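PDB 5U5G: 6-phosphogluconate dehydrogenase from Pseudomonas syringae, which probably reduces 2-oxopropylphosphonate to 2-hydroxypropylphosphonate with NADPH, a late step in the biosynthesis of the antibiotic fosfomycin. Local coordinates for residues L96-P101 with R239-E244; N176-S181 with P257-A262; G106-F111 with Y118-V123. All blocks are in the same frame, centred on the assembly; numbering follows the deposited sequence.

Contact 1: residues L96-P101 with R239-E244; sequences LSTIAP and RCKDLE. With NAP (NADP nicotinamide-adenine-dinucleotide phosphate), chain E; 7VD ((2-oxopropyl)phosphonic acid), chain F.
Lys241 and Thr98 meet beside the 2'- and 3'-hydroxyls of the NADP ribose on the nicotinamide side. Lys241 NZ donates to Thr98 O at 3.1 Å, approaching 22° out of the carbonyl plane. The same Lys241 NZ gives a shorter bond of 2.8 Å to NAP O2D and a weak one to O3D. Its chain leaves the helix with CG anti to the backbone N (chi1 161°) and bends at the last two torsions, which brings NZ round to the neighbouring carboxylate: NZ meets Asp242 OD1 at 2.7 Å in a salt bridge on the syn side. That same OD1 packs against Thr98 CG2 at 3.5 Å, the two side chains crossing at about a right angle, while Thr98 N binds ribose O3D almost straight (167°). Arg239 lays a guanidinium face over ligand C8. A water, placed implausibly close to ribose O2D, appears to link Thr98 OG1, Asp242 OD2 and the ligand ketone O7. Loop 96-101 follows strand 92-95 of the Rossmann-type nucleotide-binding domain, whereas helix 236-247 belongs to the helical C-terminal part, so the ligands lie in a cleft between domains, as in related beta-hydroxyacid dehydrogenases. Further out, the side-chain amide of Gln170 bonds both Ser97 O and Ile99 N on either side of Thr98, and Tyr217 and Gln279 both bond Arg239 NH1.

Contact 2: residues N176-S181 with P257-A262; sequences NNLAES and PFSTLA. With 7VD ((2-oxopropyl)phosphonic acid), chain F.
Leu178 reaches from helix 168-196 onto the first turn of helix 257-273, where its CD1 lies 3.3 Å from Ser259 OG and its CD2 4.2 Å from Ala262 CB. One turn further along, Ser181 CB meets the same Ala262 methyl at 4.1 Å. The segment axes cross at 77° and are 9.6 Å apart at closest approach, and the apolar patch is extended by Leu243 and Ala246 of helix 236-247, which also pack on Leu178.

The side-chain hydrogen bonds lie within segment 176-181 or lead to the ligand and other partners. Asn177 O receives two donors from Ser181 on opposite faces of its carbonyl plane, the backbone N and the hydroxyl, whose OG stands 2.7 Å away, and a weak third from Arg239 NH2; the hydroxyl is turned beside its own backbone N (chi1 -50°), which folds it back along the helix. Asn176 ND2 donates to Asn177 OD1 at 2.8 Å, in the carbonyl plane, and Lys173 bonds the same oxygen. With OD1 held in this way the amide is fixed in rotation, and ND2 points to the ketone O7 of the bound 2-oxopropylphosphonate, 2.9 Å away with a nearly straight N-H (163°). Glu180 OE2 lies 2.5 Å from phosphonate O2.

Across the dimer, Ser259 OG bonds Gln193 of the second subunit, and Glu189 of that subunit accepts from the Phe258 and Ser259 amides at the start of their helix. This is helix-on-helix packing of the all-helical C-terminal domain, with helix 168-196 lining the phosphonate pocket, to which the second subunit adds its Arg212.

Contact 3: residues G106-F111 with Y118-V123; sequences GLHAAF and YIECPV
Helix 106-111 runs nearly antiparallel to strand 118-120, at 160° with the axes 8.1 Å apart, and the backbones come closest at His108 and Tyr118, whose CA atoms are 5.2 Å apart. Helix 101-113 is the crossover of a beta-alpha-beta unit of the Rossmann-type domain, joining the parallel strands 92-95 and 117-124. A water bridges the two backbones, donating to His108 O and accepting from Tyr118 N.

Tyr118 fills the interface. With CG anti to its backbone N (chi1 -172°), its ring lies against the helix, where Leu107 CB sits over the ring centre, 3.8 Å from the centroid, in a CH-pi contact. Tyr118 CB in turn lies over a face of the Phe111 ring, 4.0 Å from that centroid. Toward His108 the tyrosine presents an edge: its CD2 stands over the middle of the imidazole in a T-shaped pair, planes at 89°. The hydroxyl of Tyr118 is taken up by Asp95. The Glu120 carboxylate is held by backbone amides, that of Gly167 on OE1 and that of Gln170 on OE2, and His108 NE2 donates to the anti lone pair of Glu120 OE1 at 2.9 Å, the oxygen lying close to the imidazole plane.

Contacts 1 and 2, with centres 13 Å apart, bound the phosphonate pocket together: the ligand touches both, and Arg239 NH2 of contact 1 forms a salt bridge of 2.5 Å with Glu180 OE1 of contact 2. Weaker bonds add to this, among them Asn177 ND2 to Asp242 OD2 at 2.9 Å. Contact 3 lies in the nucleotide-binding domain, the Tyr118 side chain about 10 Å from the NADP and Val123 in its pocket. Ile99 CD1 of contact 1 lies 3.4 Å from Tyr118 OH of contact 3, and Leu96 CD2 packs on Val123 CG1. Contacts 2 and 3 do not touch, their centres being 25 Å apart. Loop 96-101 takes part in both neighbourhoods, touching helix 236-247 near the ligands and strand 117-124 within its own domain.

Contact 1: residues L96-P101 with R239-E244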
loop_
_atom_site.group_PDB
_atom_site.type_symbol
_atom_site.label_atom_id
_atom_site.label_comp_id
_atom_site.label_asym_id
_atom_site.label_seq_id
_atom_site.Cartn_x
_atom_site.Cartn_y
_atom_site.Cartn_z
ATOM N N LEU A 96 7.408 -13.626 -19.290
ATOM C CA LEU A 96 7.295 -13.005 -17.982
ATOM C C LEU A 96 7.520 -11.505 -18.021
ATOM O O LEU A 96 7.554 -10.873 -16.957
ATOM C CB LEU A 96 8.291 -13.635 -17.015
ATOM C CG LEU A 96 8.294 -15.156 -16.945
ATOM C CD1 LEU A 96 9.632 -15.610 -16.399
ATOM C CD2 LEU A 96 7.149 -15.642 -16.063
ATOM N N SER A 97 7.674 -10.927 -19.209
ATOM C CA SER A 97 7.943 -9.503 -19.343
ATOM C C SER A 97 6.659 -8.699 -19.181
ATOM O O SER A 97 5.547 -9.204 -19.351
ATOM C CB SER A 97 8.571 -9.194 -20.709
ATOM O OG SER A 97 9.588 -10.143 -21.022
ATOM N N THR A 98 6.824 -7.423 -18.866
ATOM C CA THR A 98 5.715 -6.485 -18.911
ATOM C C THR A 98 5.793 -5.750 -20.241
ATOM O O THR A 98 6.761 -5.030 -20.500
ATOM C CB THR A 98 5.742 -5.520 -17.729
ATOM O OG1 THR A 98 5.752 -6.281 -16.512
ATOM C CG2 THR A 98 4.496 -4.649 -17.757
ATOM N N ILE A 99 4.788 -5.967 -21.093
ATOM C CA ILE A 99 4.766 -5.435 -22.450
ATOM C C ILE A 99 3.362 -4.920 -22.729
ATOM O O ILE A 99 2.413 -5.224 -22.001
ATOM C CB ILE A 99 5.148 -6.496 -23.511
ATOM C CG1 ILE A 99 4.144 -7.650 -23.477
ATOM C CG2 ILE A 99 6.571 -7.024 -23.311
ATOM C CD1 ILE A 99 4.363 -8.656 -24.607
ATOM N N ALA A 100 3.243 -4.139 -23.804
ATOM C CA ALA A 100 1.958 -3.573 -24.198
ATOM C C ALA A 100 0.945 -4.684 -24.480
ATOM O O ALA A 100 1.299 -5.715 -25.068
ATOM C CB ALA A 100 2.133 -2.695 -25.436
ATOM N N PRO A 101 -0.307 -4.525 -24.042
ATOM C CA PRO A 101 -1.315 -5.576 -24.278
ATOM C C PRO A 101 -1.507 -5.915 -25.749
ATOM O O PRO A 101 -1.664 -7.094 -26.084
ATOM C CB PRO A 101 -2.594 -4.979 -23.649
ATOM C CG PRO A 101 -2.064 -4.043 -22.562
ATOM C CD PRO A 101 -0.813 -3.443 -23.176
ATOM N N ARG A 239 10.881 0.966 -14.493
ATOM C CA ARG A 239 9.739 1.670 -13.918
ATOM C C ARG A 239 9.096 2.594 -14.944
ATOM O O ARG A 239 7.869 2.598 -15.112
ATOM C CB ARG A 239 10.188 2.462 -12.682
ATOM C CG ARG A 239 9.057 3.169 -11.928
ATOM C CD ARG A 239 8.668 2.364 -10.688
ATOM N NE ARG A 239 7.430 1.654 -10.928
ATOM C CZ ARG A 239 7.065 0.512 -10.353
ATOM N NH1 ARG A 239 7.855 -0.117 -9.492
ATOM N NH2 ARG A 239 5.892 -0.016 -10.676
ATOM N N CYS A 240 9.919 3.374 -15.658
ATOM C CA CYS A 240 9.395 4.336 -16.633
ATOM C C CYS A 240 8.832 3.652 -17.879
ATOM O O CYS A 240 7.891 4.174 -18.495
ATOM C CB CYS A 240 10.486 5.346 -17.016
ATOM S SG CYS A 240 10.811 6.594 -15.713
ATOM N N LYS A 241 9.384 2.497 -18.266
ATOM C CA LYS A 241 8.761 1.705 -19.321
ATOM C C LYS A 241 7.308 1.396 -18.973
ATOM O O LYS A 241 6.405 1.564 -19.804
ATOM C CB LYS A 241 9.553 0.413 -19.560
ATOM C CG LYS A 241 8.744 -0.675 -20.285
ATOM C CD LYS A 241 9.539 -1.953 -20.538
ATOM C CE LYS A 241 9.825 -2.747 -19.248
ATOM N NZ LYS A 241 8.631 -3.398 -18.638
ATOM N N ASP A 242 7.056 0.963 -17.732
ATOM C CA ASP A 242 5.697 0.593 -17.352
ATOM C C ASP A 242 4.797 1.823 -17.232
ATOM O O ASP A 242 3.627 1.778 -17.629
ATOM C CB ASP A 242 5.715 -0.219 -16.052
ATOM C CG ASP A 242 6.391 -1.573 -16.221
ATOM O OD1 ASP A 242 6.650 -1.966 -17.388
ATOM O OD2 ASP A 242 6.674 -2.245 -15.198
ATOM N N LEU A 243 5.332 2.934 -16.717
ATOM C CA LEU A 243 4.558 4.174 -16.652
ATOM C C LEU A 243 4.158 4.645 -18.047
ATOM O O LEU A 243 3.064 5.190 -18.249
ATOM C CB LEU A 243 5.377 5.259 -15.949
ATOM C CG LEU A 243 5.111 5.673 -14.491
ATOM C CD1 LEU A 243 3.797 5.130 -13.920
ATOM C CD2 LEU A 243 6.297 5.395 -13.580
ATOM N N GLU A 244 5.046 4.461 -19.019
ATOM C CA GLU A 244 4.738 4.833 -20.390
ATOM C C GLU A 244 3.681 3.910 -20.991
ATOM O O GLU A 244 2.804 4.361 -21.736
ATOM C CB GLU A 244 6.024 4.824 -21.218
ATOM C CG GLU A 244 5.845 5.173 -22.687
ATOM C CD GLU A 244 5.335 6.580 -22.893
ATOM O OE1 GLU A 244 5.521 7.430 -21.985
ATOM O OE2 GLU A 244 4.743 6.831 -23.971
HETATM P PA NAP E . 16.900 -5.570 -16.606
HETATM O O1A NAP E . 17.117 -4.214 -17.170
HETATM O O2A NAP E . 17.535 -5.977 -15.299
HETATM O O5B NAP E . 17.289 -6.718 -17.741
HETATM C C5B NAP E . 16.629 -6.370 -18.934
HETATM C C4B NAP E . 16.725 -7.598 -19.863
HETATM O O4B NAP E . 16.209 -7.309 -21.162
HETATM C C3B NAP E . 18.228 -8.041 -19.989
HETATM O O3B NAP E . 18.281 -9.427 -20.138
HETATM C C2B NAP E . 18.601 -7.393 -21.337
HETATM O O2B NAP E . 19.567 -8.020 -22.027
HETATM C C1B NAP E . 17.230 -7.629 -22.089
HETATM N N9A NAP E . 17.170 -6.739 -23.231
HETATM C C8A NAP E . 16.822 -5.373 -23.281
HETATM N N7A NAP E . 16.911 -4.848 -24.533
HETATM C C5A NAP E . 17.346 -5.929 -25.313
HETATM C C6A NAP E . 17.637 -6.051 -26.683
HETATM N N6A NAP E . 17.502 -4.979 -27.531
HETATM N N1A NAP E . 18.060 -7.226 -27.214
HETATM C C2A NAP E . 18.180 -8.268 -26.333
HETATM N N3A NAP E . 17.937 -8.309 -25.016
HETATM C C4A NAP E . 17.514 -7.107 -24.518
HETATM O O3 NAP E . 15.264 -5.509 -16.477
HETATM P PN NAP E . 14.649 -6.415 -15.309
HETATM O O1N NAP E . 15.145 -7.807 -15.319
HETATM O O2N NAP E . 14.364 -5.643 -14.040
HETATM O O5D NAP E . 13.007 -6.596 -15.871
HETATM C C5D NAP E . 12.904 -7.529 -16.852
HETATM C C4D NAP E . 11.420 -7.732 -17.100
HETATM O O4D NAP E . 10.771 -8.160 -15.875
HETATM C C3D NAP E . 10.763 -6.345 -17.500
HETATM O O3D NAP E . 9.771 -6.583 -18.459
HETATM C C2D NAP E . 10.158 -5.865 -16.199
HETATM O O2D NAP E . 9.016 -5.066 -16.375
HETATM C C1D NAP E . 9.732 -7.235 -15.579
HETATM N N1N NAP E . 9.622 -7.152 -14.136
HETATM C C2N NAP E . 10.706 -6.724 -13.324
HETATM C C3N NAP E . 10.558 -6.747 -11.953
HETATM C C7N NAP E . 11.665 -6.343 -11.082
HETATM O O7N NAP E . 11.595 -6.390 -9.852
HETATM N N7N NAP E . 12.866 -5.941 -11.640
HETATM C C4N NAP E . 9.299 -7.246 -11.294
HETATM C C5N NAP E . 8.247 -7.641 -12.232
HETATM C C6N NAP E . 8.417 -7.573 -13.552
HETATM P P2B NAP E . 21.291 -7.536 -21.572
HETATM O O1X NAP E . 21.393 -8.272 -20.272
HETATM O O2X NAP E . 22.103 -8.090 -22.746
HETATM O O3X NAP E . 21.117 -6.037 -21.508
HETATM P P1 7VD F . 7.154 -5.550 -8.946
HETATM C C1 7VD F . 8.366 -4.655 -9.958
HETATM O O2 7VD F . 5.746 -5.527 -9.492
HETATM O O3 7VD F . 7.582 -6.976 -8.688
HETATM O O4 7VD F . 7.239 -4.745 -7.672
HETATM C C6 7VD F . 7.906 -4.214 -11.324
HETATM O O7 7VD F . 7.141 -4.905 -11.996
HETATM C C8 7VD F . 8.439 -2.889 -11.796
HETATM O O HOH W 1 7.246 -4.727 -14.869
#

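Contact 2: residues N176-S181 with P257-A262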
loop_
_atom_site.group_PDB
_atom_site.type_symbol
_atom_site.label_atom_id
_atom_site.label_comp_id
_atom_site.label_asym_id
_atom_site.label_seq_id
_atom_site.Cartn_x
_atom_site.Cartn_y
_atom_site.Cartn_z
ATOM N N ASN A 176 -1.608 -2.445 -12.026
ATOM C CA ASN A 176 -0.961 -2.768 -10.759
ATOM C C ASN A 176 0.263 -1.889 -10.530
ATOM O O ASN A 176 0.453 -1.333 -9.436
ATOM C CB ASN A 176 -0.565 -4.242 -10.737
ATOM C CG ASN A 176 0.287 -4.587 -9.545
ATOM O OD1 ASN A 176 -0.239 -4.846 -8.460
ATOM N ND2 ASN A 176 1.615 -4.594 -9.732
ATOM N N ASN A 177 1.082 -1.722 -11.573
ATOM C CA ASN A 177 2.348 -1.013 -11.436
ATOM C C ASN A 177 2.172 0.494 -11.380
ATOM O O ASN A 177 3.001 1.182 -10.778
ATOM C CB ASN A 177 3.282 -1.400 -12.577
ATOM C CG ASN A 177 3.974 -2.708 -12.315
ATOM O OD1 ASN A 177 3.393 -3.613 -11.702
ATOM N ND2 ASN A 177 5.227 -2.810 -12.739
ATOM N N LEU A 178 1.117 1.020 -12.005
ATOM C CA LEU A 178 0.748 2.413 -11.786
ATOM C C LEU A 178 0.475 2.675 -10.312
ATOM O O LEU A 178 0.856 3.725 -9.780
ATOM C CB LEU A 178 -0.487 2.763 -12.609
ATOM C CG LEU A 178 -0.622 4.119 -13.301
ATOM C CD1 LEU A 178 -2.100 4.463 -13.508
ATOM C CD2 LEU A 178 0.140 5.262 -12.666
ATOM N N ALA A 179 -0.215 1.743 -9.642
ATOM C CA ALA A 179 -0.483 1.902 -8.209
ATOM C C ALA A 179 0.796 1.778 -7.387
ATOM O O ALA A 179 0.973 2.492 -6.390
ATOM C CB ALA A 179 -1.518 0.875 -7.746
ATOM N N GLU A 180 1.695 0.869 -7.786
ATOM C CA GLU A 180 3.026 0.809 -7.185
ATOM C C GLU A 180 3.694 2.171 -7.230
ATOM O O GLU A 180 4.231 2.655 -6.226
ATOM C CB GLU A 180 3.906 -0.193 -7.941
ATOM C CG GLU A 180 3.420 -1.621 -7.918
ATOM C CD GLU A 180 4.386 -2.572 -8.608
ATOM O OE1 GLU A 180 5.235 -2.088 -9.380
ATOM O OE2 GLU A 180 4.281 -3.804 -8.378
ATOM N N SER A 181 3.686 2.783 -8.415
ATOM C CA SER A 181 4.406 4.028 -8.639
ATOM C C SER A 181 3.852 5.139 -7.762
ATOM O O SER A 181 4.612 5.927 -7.186
ATOM C CB SER A 181 4.326 4.409 -10.119
ATOM O OG SER A 181 4.678 3.306 -10.946
ATOM N N PRO A 257 -5.158 12.721 -12.106
ATOM C CA PRO A 257 -3.968 13.492 -11.698
ATOM C C PRO A 257 -2.908 12.687 -10.961
ATOM O O PRO A 257 -1.720 12.936 -11.171
ATOM C CB PRO A 257 -4.556 14.604 -10.811
ATOM C CG PRO A 257 -5.950 14.156 -10.482
ATOM C CD PRO A 257 -6.409 13.337 -11.636
ATOM N N PHE A 258 -3.279 11.750 -10.085
ATOM C CA PHE A 258 -2.233 10.980 -9.413
ATOM C C PHE A 258 -1.474 10.108 -10.403
ATOM O O PHE A 258 -0.243 10.010 -10.328
ATOM C CB PHE A 258 -2.817 10.143 -8.273
ATOM C CG PHE A 258 -3.000 10.925 -6.991
ATOM C CD1 PHE A 258 -4.198 11.562 -6.716
ATOM C CD2 PHE A 258 -1.955 11.053 -6.088
ATOM C CE1 PHE A 258 -4.356 12.299 -5.543
ATOM C CE2 PHE A 258 -2.104 11.781 -4.920
ATOM C CZ PHE A 258 -3.318 12.401 -4.641
ATOM N N SER A 259 -2.193 9.490 -11.348
ATOM C CA SER A 259 -1.551 8.687 -12.382
ATOM C C SER A 259 -0.597 9.530 -13.212
ATOM O O SER A 259 0.575 9.174 -13.385
ATOM C CB SER A 259 -2.607 8.045 -13.286
ATOM O OG SER A 259 -3.517 7.255 -12.543
ATOM N N THR A 260 -1.090 10.658 -13.731
ATOM C CA THR A 260 -0.271 11.527 -14.567
ATOM C C THR A 260 0.910 12.100 -13.784
ATOM O O THR A 260 2.013 12.232 -14.325
ATOM C CB THR A 260 -1.141 12.637 -15.170
ATOM O OG1 THR A 260 -2.006 12.070 -16.176
ATOM C CG2 THR A 260 -0.290 13.698 -15.820
ATOM N N LEU A 261 0.710 12.418 -12.500
ATOM C CA LEU A 261 1.833 12.874 -11.678
ATOM C C LEU A 261 2.891 11.786 -11.532
ATOM O O LEU A 261 4.095 12.068 -11.598
ATOM C CB LEU A 261 1.345 13.337 -10.302
ATOM C CG LEU A 261 2.405 13.956 -9.385
ATOM C CD1 LEU A 261 3.089 15.177 -10.020
ATOM C CD2 LEU A 261 1.742 14.335 -8.063
ATOM N N ALA A 262 2.462 10.533 -11.364
ATOM C CA ALA A 262 3.417 9.434 -11.247
ATOM C C ALA A 262 4.232 9.259 -12.527
ATOM O O ALA A 262 5.438 9.004 -12.471
ATOM C CB ALA A 262 2.689 8.140 -10.892
HETATM P P1 7VD F . 7.154 -5.550 -8.946
HETATM C C1 7VD F . 8.366 -4.655 -9.958
HETATM O O2 7VD F . 5.746 -5.527 -9.492
HETATM O O3 7VD F . 7.582 -6.976 -8.688
HETATM O O4 7VD F . 7.239 -4.745 -7.672
HETATM C C6 7VD F . 7.906 -4.214 -11.324
HETATM O O7 7VD F . 7.141 -4.905 -11.996
HETATM C C8 7VD F . 8.439 -2.889 -11.796
#

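Contact 3: residues G106-F111 with Y118-V123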
loop_
_atom_site.group_PDB
_atom_site.type_symbol
_atom_site.label_atom_id
_atom_site.label_comp_id
_atom_site.label_asym_id
_atom_site.label_seq_id
_atom_site.Cartn_x
_atom_site.Cartn_y
_atom_site.Cartn_z
ATOM N N GLY A 106 -0.873 -9.667 -30.302
ATOM C CA GLY A 106 -0.283 -10.051 -31.576
ATOM C C GLY A 106 0.566 -11.302 -31.469
ATOM O O GLY A 106 0.587 -12.133 -32.380
ATOM N N LEU A 107 1.275 -11.459 -30.349
ATOM C CA LEU A 107 2.102 -12.648 -30.159
ATOM C C LEU A 107 1.241 -13.888 -29.927
ATOM O O LEU A 107 1.553 -14.962 -30.449
ATOM C CB LEU A 107 3.071 -12.431 -29.000
ATOM C CG LEU A 107 4.214 -11.459 -29.293
ATOM C CD1 LEU A 107 4.993 -11.138 -28.033
ATOM C CD2 LEU A 107 5.147 -12.015 -30.389
ATOM N N HIS A 108 0.152 -13.761 -29.155
ATOM C CA HIS A 108 -0.813 -14.858 -29.049
ATOM C C HIS A 108 -1.212 -15.368 -30.432
ATOM O O HIS A 108 -1.188 -16.577 -30.701
ATOM C CB HIS A 108 -2.057 -14.408 -28.276
ATOM C CG HIS A 108 -1.887 -14.407 -26.783
ATOM N ND1 HIS A 108 -1.953 -15.559 -26.026
ATOM C CD2 HIS A 108 -1.666 -13.394 -25.909
ATOM C CE1 HIS A 108 -1.766 -15.257 -24.752
ATOM N NE2 HIS A 108 -1.590 -13.950 -24.655
ATOM N N ALA A 109 -1.560 -14.445 -31.332
ATOM C CA ALA A 109 -2.012 -14.839 -32.665
ATOM C C ALA A 109 -0.877 -15.422 -33.496
ATOM O O ALA A 109 -1.068 -16.425 -34.195
ATOM C CB ALA A 109 -2.634 -13.645 -33.388
ATOM N N ALA A 110 0.310 -14.812 -33.442
ATOM C CA ALA A 110 1.422 -15.320 -34.245
ATOM C C ALA A 110 1.814 -16.725 -33.811
ATOM O O ALA A 110 2.106 -17.586 -34.653
ATOM C CB ALA A 110 2.620 -14.371 -34.168
ATOM N N PHE A 111 1.814 -16.985 -32.500
ATOM C CA PHE A 111 2.133 -18.332 -32.027
ATOM C C PHE A 111 1.095 -19.339 -32.501
ATOM O O PHE A 111 1.449 -20.438 -32.946
ATOM C CB PHE A 111 2.232 -18.362 -30.499
ATOM C CG PHE A 111 3.610 -18.039 -29.967
ATOM C CD1 PHE A 111 4.157 -16.772 -30.137
ATOM C CD2 PHE A 111 4.335 -18.990 -29.255
ATOM C CE1 PHE A 111 5.429 -16.461 -29.633
ATOM C CE2 PHE A 111 5.602 -18.686 -28.738
ATOM C CZ PHE A 111 6.155 -17.429 -28.940
ATOM N N TYR A 118 1.646 -19.119 -26.983
ATOM C CA TYR A 118 2.146 -18.026 -26.159
ATOM C C TYR A 118 1.389 -18.028 -24.834
ATOM O O TYR A 118 0.154 -18.071 -24.825
ATOM C CB TYR A 118 1.958 -16.694 -26.892
ATOM C CG TYR A 118 2.596 -15.472 -26.241
ATOM C CD1 TYR A 118 3.979 -15.300 -26.247
ATOM C CD2 TYR A 118 1.808 -14.470 -25.671
ATOM C CE1 TYR A 118 4.566 -14.174 -25.679
ATOM C CE2 TYR A 118 2.381 -13.342 -25.095
ATOM C CZ TYR A 118 3.762 -13.202 -25.101
ATOM O OH TYR A 118 4.335 -12.086 -24.534
ATOM N N ILE A 119 2.121 -18.024 -23.721
ATOM C CA ILE A 119 1.539 -17.811 -22.397
ATOM C C ILE A 119 2.021 -16.453 -21.902
ATOM O O ILE A 119 3.225 -16.239 -21.696
ATOM C CB ILE A 119 1.899 -18.929 -21.412
ATOM C CG1 ILE A 119 1.276 -20.265 -21.852
ATOM C CG2 ILE A 119 1.421 -18.578 -20.003
ATOM C CD1 ILE A 119 -0.253 -20.266 -21.899
ATOM N N GLU A 120 1.078 -15.532 -21.747
ATOM C CA GLU A 120 1.324 -14.167 -21.299
ATOM C C GLU A 120 1.306 -14.172 -19.771
ATOM O O GLU A 120 0.253 -14.365 -19.165
ATOM C CB GLU A 120 0.248 -13.265 -21.909
ATOM C CG GLU A 120 0.080 -11.860 -21.374
ATOM C CD GLU A 120 -1.198 -11.194 -21.915
ATOM O OE1 GLU A 120 -1.754 -11.666 -22.937
ATOM O OE2 GLU A 120 -1.661 -10.212 -21.308
ATOM N N CYS A 121 2.476 -14.002 -19.138
ATOM C CA CYS A 121 2.624 -14.274 -17.702
ATOM C C CYS A 121 3.428 -13.184 -16.989
ATOM O O CYS A 121 4.501 -13.448 -16.428
ATOM C CB CYS A 121 3.269 -15.649 -17.501
ATOM S SG CYS A 121 3.204 -16.308 -15.810
ATOM N N PRO A 122 2.934 -11.940 -16.963
ATOM C CA PRO A 122 3.619 -10.913 -16.165
ATOM C C PRO A 122 3.573 -11.289 -14.689
ATOM O O PRO A 122 2.686 -12.024 -14.245
ATOM C CB PRO A 122 2.829 -9.630 -16.457
ATOM C CG PRO A 122 1.457 -10.105 -16.918
ATOM C CD PRO A 122 1.734 -11.405 -17.650
ATOM N N VAL A 123 4.566 -10.813 -13.931
ATOM C CA VAL A 123 4.731 -11.217 -12.539
ATOM C C VAL A 123 4.927 -9.996 -11.651
ATOM O O VAL A 123 5.235 -8.898 -12.117
ATOM C CB VAL A 123 5.912 -12.192 -12.360
ATOM C CG1 VAL A 123 5.654 -13.498 -13.118
ATOM C CG2 VAL A 123 7.213 -11.535 -12.817
HETATM O O HOH W 2 -0.816 -18.537 -28.729
#